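Local coordinates for Crh-like protein 5 (Neosartorya fumigata, PDB 6IBW) that cuts chitin and transfers it to 1,6-beta-glucan or to other chitin chains, cross-linking the polysaccharides of the fungal cell wall and septa, at residues T61-F66 with R180-S185; D149-S154 with R161-N166. All coordinates share one frame; numbering follows the deposited sequence.

Contact 1. Residues T61-F66 with R180-S185; sequences TIDTDF and RLRLGS. With NAG (2-acetamido-2-deoxy-beta-D-glucopyranose), chain C.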
ATOM      1  N   THR A  61      -6.773  -0.228  -9.338  1.00 28.79           N
ATOM      2  CA  THR A  61      -6.474   0.097  -7.922  1.00 28.78           C
ATOM      3  C   THR A  61      -7.758   0.131  -7.097  1.00 28.12           C
ATOM      4  O   THR A  61      -8.784   0.558  -7.650  1.00 27.41           O
ATOM      5  CB  THR A  61      -5.812   1.471  -7.807  1.00 29.31           C
ATOM      6  OG1 THR A  61      -4.959   1.672  -8.928  1.00 29.18           O
ATOM      7  CG2 THR A  61      -5.003   1.626  -6.543  1.00 31.15           C
ATOM      8  N   ILE A  62      -7.694  -0.250  -5.818  1.00 25.98           N
ATOM      9  CA  ILE A  62      -8.830  -0.058  -4.873  1.00 24.89           C
ATOM     10  C   ILE A  62      -8.287   0.596  -3.607  1.00 24.72           C
ATOM     11  O   ILE A  62      -7.275   0.144  -3.105  1.00 25.72           O
ATOM     12  CB  ILE A  62      -9.609  -1.363  -4.596  1.00 23.67           C
ATOM     13  CG1 ILE A  62      -8.715  -2.497  -4.083  1.00 23.02           C
ATOM     14  CG2 ILE A  62     -10.399  -1.763  -5.832  1.00 23.40           C
ATOM     15  CD1 ILE A  62      -9.460  -3.592  -3.377  1.00 22.24           C
ATOM     16  N   ASP A  63      -8.983   1.626  -3.152  1.00 25.32           N
ATOM     17  CA  ASP A  63      -8.728   2.441  -1.945  1.00 26.42           C
ATOM     18  C   ASP A  63      -9.758   2.094  -0.877  1.00 26.22           C
ATOM     19  O   ASP A  63     -10.911   1.928  -1.268  1.00 26.65           O
ATOM     20  CB  ASP A  63      -9.109   3.873  -2.265  1.00 30.34           C
ATOM     21  CG  ASP A  63      -7.970   4.793  -2.612  1.00 34.84           C
ATOM     22  OD1 ASP A  63      -7.247   4.499  -3.588  1.00 38.94           O
ATOM     23  OD2 ASP A  63      -7.860   5.840  -1.938  1.00 40.88           O
ATOM     24  N   THR A  64      -9.436   2.078   0.412  1.00 24.61           N
ATOM     25  CA  THR A  64     -10.496   1.930   1.443  1.00 23.64           C
ATOM     26  C   THR A  64     -11.212   3.276   1.552  1.00 25.08           C
ATOM     27  O   THR A  64     -10.562   4.302   1.333  1.00 25.82           O
ATOM     28  CB  THR A  64      -9.956   1.474   2.799  1.00 22.68           C
ATOM     29  OG1 THR A  64      -8.956   2.375   3.264  1.00 22.03           O
ATOM     30  CG2 THR A  64      -9.373   0.086   2.772  1.00 22.25           C
ATOM     31  N   ASP A  65     -12.507   3.276   1.850  1.00 26.94           N
ATOM     32  CA  ASP A  65     -13.284   4.527   2.054  1.00 27.76           C
ATOM     33  C   ASP A  65     -12.786   5.205   3.321  1.00 26.61           C
ATOM     34  O   ASP A  65     -12.805   6.455   3.393  1.00 27.24           O
ATOM     35  CB  ASP A  65     -14.772   4.249   2.223  1.00 30.62           C
ATOM     36  CG  ASP A  65     -15.438   4.037   0.892  1.00 32.41           C
ATOM     37  OD1 ASP A  65     -14.817   4.457  -0.119  1.00 34.16           O
ATOM     38  OD2 ASP A  65     -16.535   3.437   0.883  1.00 31.59           O
ATOM     39  N   PHE A  66     -12.284   4.392   4.244  1.00 23.64           N
ATOM     40  CA  PHE A  66     -11.918   4.842   5.600  1.00 24.00           C
ATOM     41  C   PHE A  66     -10.406   4.968   5.766  1.00 23.85           C
ATOM     42  O   PHE A  66      -9.625   4.428   4.964  1.00 25.80           O
ATOM     43  CB  PHE A  66     -12.448   3.841   6.609  1.00 24.86           C
ATOM     44  CG  PHE A  66     -11.950   2.434   6.410  1.00 23.99           C
ATOM     45  CD1 PHE A  66     -10.678   2.069   6.816  1.00 23.83           C
ATOM     46  CD2 PHE A  66     -12.768   1.472   5.839  1.00 23.44           C
ATOM     47  CE1 PHE A  66     -10.244   0.759   6.667  1.00 23.85           C
ATOM     48  CE2 PHE A  66     -12.325   0.168   5.671  1.00 23.32           C
ATOM     49  CZ  PHE A  66     -11.064  -0.188   6.091  1.00 23.54           C
ATOM     50  N   ARG A 180      -5.072   5.379   4.483  1.00 22.65           N
ATOM     51  CA  ARG A 180      -6.052   4.497   3.807  1.00 22.85           C
ATOM     52  C   ARG A 180      -5.264   3.371   3.145  1.00 21.57           C
ATOM     53  O   ARG A 180      -4.109   3.575   2.843  1.00 21.21           O
ATOM     54  CB  ARG A 180      -6.882   5.292   2.798  1.00 24.19           C
ATOM     55  CG  ARG A 180      -6.067   6.229   1.923  1.00 25.00           C
ATOM     56  CD  ARG A 180      -6.772   6.668   0.656  1.00 26.49           C
ATOM     57  NE  ARG A 180      -8.178   6.283   0.659  1.00 28.06           N
ATOM     58  CZ  ARG A 180      -9.234   7.070   0.407  1.00 28.85           C
ATOM     59  NH1 ARG A 180      -9.076   8.352   0.120  1.00 27.60           N
ATOM     60  NH2 ARG A 180     -10.461   6.559   0.449  1.00 29.90           N
ATOM     61  N   LEU A 181      -5.854   2.204   2.970  1.00 22.33           N
ATOM     62  CA  LEU A 181      -5.159   1.104   2.261  1.00 22.43           C
ATOM     63  C   LEU A 181      -5.547   1.160   0.780  1.00 22.32           C
ATOM     64  O   LEU A 181      -6.749   1.250   0.492  1.00 20.65           O
ATOM     65  CB  LEU A 181      -5.514  -0.225   2.923  1.00 21.57           C
ATOM     66  CG  LEU A 181      -4.859  -1.464   2.311  1.00 20.70           C
ATOM     67  CD1 LEU A 181      -3.341  -1.402   2.382  1.00 19.89           C
ATOM     68  CD2 LEU A 181      -5.343  -2.712   3.019  1.00 20.59           C
ATOM     69  N   ARG A 182      -4.546   1.137  -0.100  1.00 22.42           N
ATOM     70  CA  ARG A 182      -4.708   1.029  -1.569  1.00 22.55           C
ATOM     71  C   ARG A 182      -4.109  -0.294  -2.012  1.00 22.15           C
ATOM     72  O   ARG A 182      -2.970  -0.605  -1.599  1.00 21.75           O
ATOM     73  CB  ARG A 182      -3.921   2.112  -2.295  1.00 24.55           C
ATOM     74  CG  ARG A 182      -4.726   3.325  -2.715  1.00 28.32           C
ATOM     75  CD  ARG A 182      -4.132   3.959  -3.971  1.00 30.93           C
ATOM     76  NE  ARG A 182      -2.749   4.348  -3.761  1.00 33.52           N
ATOM     77  CZ  ARG A 182      -2.361   5.424  -3.082  1.00 35.31           C
ATOM     78  NH1 ARG A 182      -3.264   6.230  -2.541  1.00 36.12           N
ATOM     79  NH2 ARG A 182      -1.069   5.675  -2.947  1.00 35.20           N
ATOM     80  N   LEU A 183      -4.823  -1.048  -2.834  1.00 21.05           N
ATOM     81  CA  LEU A 183      -4.252  -2.264  -3.452  1.00 20.54           C
ATOM     82  C   LEU A 183      -4.296  -2.058  -4.962  1.00 21.26           C
ATOM     83  O   LEU A 183      -5.319  -1.564  -5.447  1.00 20.98           O
ATOM     84  CB  LEU A 183      -5.072  -3.474  -3.008  1.00 20.27           C
ATOM     85  CG  LEU A 183      -5.054  -3.773  -1.514  1.00 20.28           C
ATOM     86  CD1 LEU A 183      -6.121  -4.803  -1.183  1.00 20.19           C
ATOM     87  CD2 LEU A 183      -3.672  -4.235  -1.060  1.00 20.19           C
ATOM     88  N   GLY A 184      -3.239  -2.405  -5.690  1.00 22.20           N
ATOM     89  CA  GLY A 184      -3.279  -2.269  -7.156  1.00 22.57           C
ATOM     90  C   GLY A 184      -2.114  -2.920  -7.860  1.00 22.36           C
ATOM     91  O   GLY A 184      -1.114  -3.261  -7.222  1.00 24.10           O
ATOM     92  N   SER A 185      -2.246  -3.086  -9.165  1.00 20.72           N
ATOM     93  CA  SER A 185      -1.146  -3.539 -10.034  1.00 19.91           C
ATOM     94  C   SER A 185      -0.974  -2.487 -11.119  1.00 19.80           C
ATOM     95  O   SER A 185      -1.954  -1.844 -11.505  1.00 20.03           O
ATOM     96  CB  SER A 185      -1.443  -4.896 -10.585  1.00 20.20           C
ATOM     97  OG  SER A 185      -2.675  -4.893 -11.307  1.00 19.27           O
TER
HETATM   98  C1  NAG C   2       1.432   3.684  -8.077  1.00 30.28           C
HETATM   99  C2  NAG C   2      -0.051   3.465  -8.287  1.00 29.35           C
HETATM  100  C3  NAG C   2      -0.386   3.298  -9.755  1.00 29.45           C
HETATM  101  C4  NAG C   2       0.229   4.428 -10.558  1.00 30.82           C
HETATM  102  C5  NAG C   2       1.732   4.482 -10.272  1.00 30.46           C
HETATM  103  C6  NAG C   2       2.480   5.519 -11.100  1.00 30.82           C
HETATM  104  C7  NAG C   2      -0.996   2.291  -6.370  1.00 26.69           C
HETATM  105  C8  NAG C   2      -1.496   1.003  -5.800  1.00 27.22           C
HETATM  106  N2  NAG C   2      -0.505   2.274  -7.593  1.00 28.14           N
HETATM  107  O3  NAG C   2      -1.809   3.266  -9.839  1.00 29.31           O
HETATM  108  O4  NAG C   2      -0.002   4.207 -11.958  1.00 33.30           O
HETATM  109  O5  NAG C   2       1.912   4.752  -8.896  1.00 29.73           O
HETATM  110  O6  NAG C   2       2.122   6.836 -10.675  1.00 31.70           O
HETATM  111  O7  NAG C   2      -1.047   3.303  -5.737  1.00 26.00           O
HETATM  112  O   HOH W   1      -2.558   0.528  -9.359  1.00 10.47           O

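Contact 2. Residues D149-S154 with R161-N166; sequences DAVTWS and RTLTYN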
ATOM      1  N   ASP A 149       6.217   4.295  17.723  1.00 32.08           N
ATOM      2  CA  ASP A 149       7.642   3.940  17.938  1.00 33.70           C
ATOM      3  C   ASP A 149       8.232   3.296  16.680  1.00 28.61           C
ATOM      4  O   ASP A 149       9.399   3.524  16.426  1.00 24.98           O
ATOM      5  CB  ASP A 149       7.789   3.022  19.150  1.00 38.11           C
ATOM      6  CG  ASP A 149       7.036   3.539  20.359  1.00 42.63           C
ATOM      7  OD1 ASP A 149       7.400   4.630  20.865  1.00 45.51           O
ATOM      8  OD2 ASP A 149       6.059   2.874  20.744  1.00 49.78           O
ATOM      9  N   ALA A 150       7.485   2.486  15.941  1.00 27.12           N
ATOM     10  CA  ALA A 150       8.071   1.790  14.775  1.00 24.60           C
ATOM     11  C   ALA A 150       7.013   1.299  13.794  1.00 22.03           C
ATOM     12  O   ALA A 150       5.889   1.040  14.200  1.00 19.48           O
ATOM     13  CB  ALA A 150       8.932   0.641  15.234  1.00 24.84           C
ATOM     14  N   VAL A 151       7.419   1.169  12.535  1.00 20.95           N
ATOM     15  CA  VAL A 151       6.689   0.428  11.476  1.00 19.29           C
ATOM     16  C   VAL A 151       7.394  -0.920  11.320  1.00 18.12           C
ATOM     17  O   VAL A 151       8.629  -0.935  11.192  1.00 16.31           O
ATOM     18  CB  VAL A 151       6.689   1.231  10.170  1.00 19.60           C
ATOM     19  CG1 VAL A 151       6.098   0.436   9.012  1.00 19.77           C
ATOM     20  CG2 VAL A 151       5.992   2.568  10.349  1.00 19.83           C
ATOM     21  N   THR A 152       6.656  -2.022  11.387  1.00 17.81           N
ATOM     22  CA  THR A 152       7.268  -3.361  11.235  1.00 17.85           C
ATOM     23  C   THR A 152       6.669  -4.014   9.996  1.00 17.35           C
ATOM     24  O   THR A 152       5.480  -3.908   9.814  1.00 18.96           O
ATOM     25  CB  THR A 152       7.141  -4.172  12.524  1.00 18.08           C
ATOM     26  OG1 THR A 152       7.544  -3.299  13.581  1.00 18.60           O
ATOM     27  CG2 THR A 152       8.004  -5.416  12.527  1.00 17.76           C
ATOM     28  N   TRP A 153       7.509  -4.612   9.161  1.00 15.95           N
ATOM     29  CA  TRP A 153       7.112  -5.348   7.945  1.00 14.85           C
ATOM     30  C   TRP A 153       7.331  -6.830   8.224  1.00 15.38           C
ATOM     31  O   TRP A 153       8.458  -7.194   8.584  1.00 14.48           O
ATOM     32  CB  TRP A 153       7.988  -4.922   6.786  1.00 14.21           C
ATOM     33  CG  TRP A 153       7.668  -3.629   6.109  1.00 13.54           C
ATOM     34  CD1 TRP A 153       6.893  -3.472   5.002  1.00 13.27           C
ATOM     35  CD2 TRP A 153       8.255  -2.346   6.375  1.00 12.91           C
ATOM     36  NE1 TRP A 153       6.912  -2.168   4.597  1.00 12.99           N
ATOM     37  CE2 TRP A 153       7.744  -1.459   5.419  1.00 12.67           C
ATOM     38  CE3 TRP A 153       9.129  -1.854   7.346  1.00 13.05           C
ATOM     39  CZ2 TRP A 153       8.100  -0.119   5.395  1.00 12.67           C
ATOM     40  CZ3 TRP A 153       9.474  -0.524   7.328  1.00 12.68           C
ATOM     41  CH2 TRP A 153       8.970   0.324   6.359  1.00 12.66           C
ATOM     42  N   SER A 154       6.306  -7.664   8.085  1.00 16.03           N
ATOM     43  CA  SER A 154       6.432  -9.112   8.356  1.00 15.96           C
ATOM     44  C   SER A 154       5.896  -9.870   7.154  1.00 15.98           C
ATOM     45  O   SER A 154       5.035  -9.323   6.477  1.00 15.56           O
ATOM     46  CB  SER A 154       5.720  -9.463   9.619  1.00 16.86           C
ATOM     47  OG  SER A 154       5.827  -8.401  10.558  1.00 17.15           O
ATOM     48  N   ARG A 161      11.528  -6.341   8.270  1.00 14.55           N
ATOM     49  CA  ARG A 161      12.073  -4.972   8.387  1.00 14.98           C
ATOM     50  C   ARG A 161      11.425  -4.209   9.535  1.00 15.84           C
ATOM     51  O   ARG A 161      10.242  -4.323   9.718  1.00 16.15           O
ATOM     52  CB  ARG A 161      11.857  -4.192   7.096  1.00 14.66           C
ATOM     53  CG  ARG A 161      12.463  -2.800   7.135  1.00 14.69           C
ATOM     54  CD  ARG A 161      12.215  -2.065   5.837  1.00 14.78           C
ATOM     55  NE  ARG A 161      12.788  -0.739   5.880  1.00 14.92           N
ATOM     56  CZ  ARG A 161      12.754   0.128   4.881  1.00 15.69           C
ATOM     57  NH1 ARG A 161      12.227  -0.204   3.718  1.00 16.09           N
ATOM     58  NH2 ARG A 161      13.275   1.332   5.029  1.00 16.32           N
ATOM     59  N   THR A 162      12.204  -3.430  10.266  1.00 16.97           N
ATOM     60  CA  THR A 162      11.696  -2.519  11.314  1.00 17.57           C
ATOM     61  C   THR A 162      12.229  -1.120  11.026  1.00 17.47           C
ATOM     62  O   THR A 162      13.408  -0.997  10.791  1.00 16.99           O
ATOM     63  CB  THR A 162      12.137  -2.965  12.712  1.00 18.41           C
ATOM     64  OG1 THR A 162      11.737  -4.315  12.932  1.00 18.22           O
ATOM     65  CG2 THR A 162      11.543  -2.104  13.804  1.00 19.01           C
ATOM     66  N   LEU A 163      11.359  -0.125  10.998  1.00 18.95           N
ATOM     67  CA  LEU A 163      11.749   1.298  10.891  1.00 18.47           C
ATOM     68  C   LEU A 163      11.350   1.943  12.212  1.00 18.17           C
ATOM     69  O   LEU A 163      10.148   1.987  12.485  1.00 15.95           O
ATOM     70  CB  LEU A 163      11.020   1.947   9.714  1.00 18.25           C
ATOM     71  CG  LEU A 163      11.116   3.470   9.683  1.00 18.64           C
ATOM     72  CD1 LEU A 163      12.436   3.907   9.090  1.00 18.64           C
ATOM     73  CD2 LEU A 163       9.955   4.086   8.931  1.00 19.10           C
ATOM     74  N   THR A 164      12.318   2.353  13.029  1.00 18.99           N
ATOM     75  CA  THR A 164      11.985   3.034  14.297  1.00 19.53           C
ATOM     76  C   THR A 164      11.783   4.513  14.002  1.00 21.04           C
ATOM     77  O   THR A 164      12.260   4.977  13.001  1.00 23.07           O
ATOM     78  CB  THR A 164      12.978   2.715  15.409  1.00 19.07           C
ATOM     79  OG1 THR A 164      14.243   3.281  15.102  1.00 19.22           O
ATOM     80  CG2 THR A 164      13.139   1.228  15.626  1.00 19.32           C
ATOM     81  N   TYR A 165      11.053   5.197  14.863  1.00 24.04           N
ATOM     82  CA  TYR A 165      10.683   6.626  14.747  1.00 25.32           C
ATOM     83  C   TYR A 165      11.926   7.476  14.451  1.00 26.22           C
ATOM     84  O   TYR A 165      11.783   8.418  13.698  1.00 28.36           O
ATOM     85  CB  TYR A 165       9.977   7.037  16.041  1.00 27.05           C
ATOM     86  CG  TYR A 165       9.497   8.461  16.088  1.00 28.38           C
ATOM     87  CD1 TYR A 165       8.284   8.814  15.519  1.00 29.32           C
ATOM     88  CD2 TYR A 165      10.231   9.440  16.739  1.00 29.28           C
ATOM     89  CE1 TYR A 165       7.816  10.116  15.595  1.00 31.30           C
ATOM     90  CE2 TYR A 165       9.777  10.742  16.826  1.00 30.67           C
ATOM     91  CZ  TYR A 165       8.574  11.083  16.235  1.00 31.04           C
ATOM     92  OH  TYR A 165       8.141  12.368  16.296  1.00 31.35           O
ATOM     93  N   ASN A 166      13.097   7.161  15.017  1.00 27.30           N
ATOM     94  CA  ASN A 166      14.297   8.028  14.889  1.00 27.72           C
ATOM     95  C   ASN A 166      15.087   7.668  13.630  1.00 29.32           C
ATOM     96  O   ASN A 166      15.881   8.530  13.225  1.00 32.27           O
ATOM     97  CB  ASN A 166      15.213   7.946  16.112  1.00 27.56           C
TER

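Contact 1. Residues T61-F66 with R180-S185
I62 and L183 form the hydrogen-bonded pair of two antiparallel strands, 61-64 and 180-185: I62 N donates a hydrogen bond to L183 O at 2.7 Å, and L183 N donates one back to I62 O. Two residues on, T64 N donates to L181 O, and T64 OG1 accepts from L181 N at 3.1 Å while donating to F66 O, so this hydroxyl both accepts and donates. I62 and L183 point into the sandwich, where CG1 of I62 meets CB of L183 and F51 of strand 50-53 packs on both. T61, D63 and R182 lie on the other face. D63 OD2 sits over the face of the R180 guanidinium, 2.7 Å from NE, a salt bridge of charge alone; the guanidinium edge faces T64 O, with NH2 modelled too close for its distance to be trusted. R182, a chitin-binding residue, donates from NE to O7 of the NAG acetamide at 2.8 Å. T61 CG2 comes within 3.6 Å of NAG C8, and T61 OG1, hydrogen-bonded to A59 O, also accepts from a water that reaches NAG O3. Polar and methyl contacts thus both meet the N-acetyl group, consistent with recognition of chitin by its acetamide.

Contact 2. Residues D149-S154 with R161-N166
W153 and R161 form a hydrogen-bonded pair of the hairpin, their side chains on one face, and carry the main side-chain contact. The extended R161 chain runs alongside the indole, pointing the same way, with CG anti to the backbone N (chi1 -177°). Its CD lies over the six-membered ring, 3.8 Å from the centroid, in a CH-pi contact. Further out the guanidinium lies nearly flat on the indole, its plane turned 19° from the ring, and CZ stands 4.5 Å from the same centroid in an off-centre cation-pi interaction. V151 CG1 rests on the opposite face of the indole, so the ring is sandwiched within its own hairpin. Polar ends are held from outside: R161 NH1 bonds T113 OG1 and R126 O, while W153 NE1 bonds D100 O.

The backbone ladder belongs to the beta hairpin of strands 150-155 and 158-164, at the edge of one sheet of the GH16 beta-sandwich, whose strand 140-146 pairs with 150-155. V151 and L163 exchange two bonds, V151 N to L163 O at 2.8 Å and L163 N to V151 O at 2.9 Å. W153 N to R161 O is almost straight (175°), whereas the return bond, R161 N to W153 O, stretches to 3.2 Å. Y165 N closes the far end of the ladder on D149 O.

Van der Waals contacts divide between the two faces. L163 CB meets the edge of the indole, 3.8 Å from W153 CZ3, and F174 touches both V151 and L163. On the other face, A150 CB meets T162 CG2 at 4.0 Å, and T152 and T162 lie side by side, with T152 CG2 beside T162 OG1.

Overall arrangement
Contacts 1 and 2 belong to different sheets of the GH16 sandwich, with centres 22 Å apart and nearest atoms about 11 Å apart. Along the chain the hairpin of contact 2 is nested inside the loop closed by contact 1, and strand 180-187 is the next strand after 158-164. Strand 98-105, in the same sheet as contact 1, carries the probable nucleophile E98, which both contacts approach: the R182 side chain comes to about 5 Å from that of E98, and the W153 side chain to about 8 Å. R182 bonds the sugar directly, whereas the R161 side chain stays about 8 Å from a bound NAG.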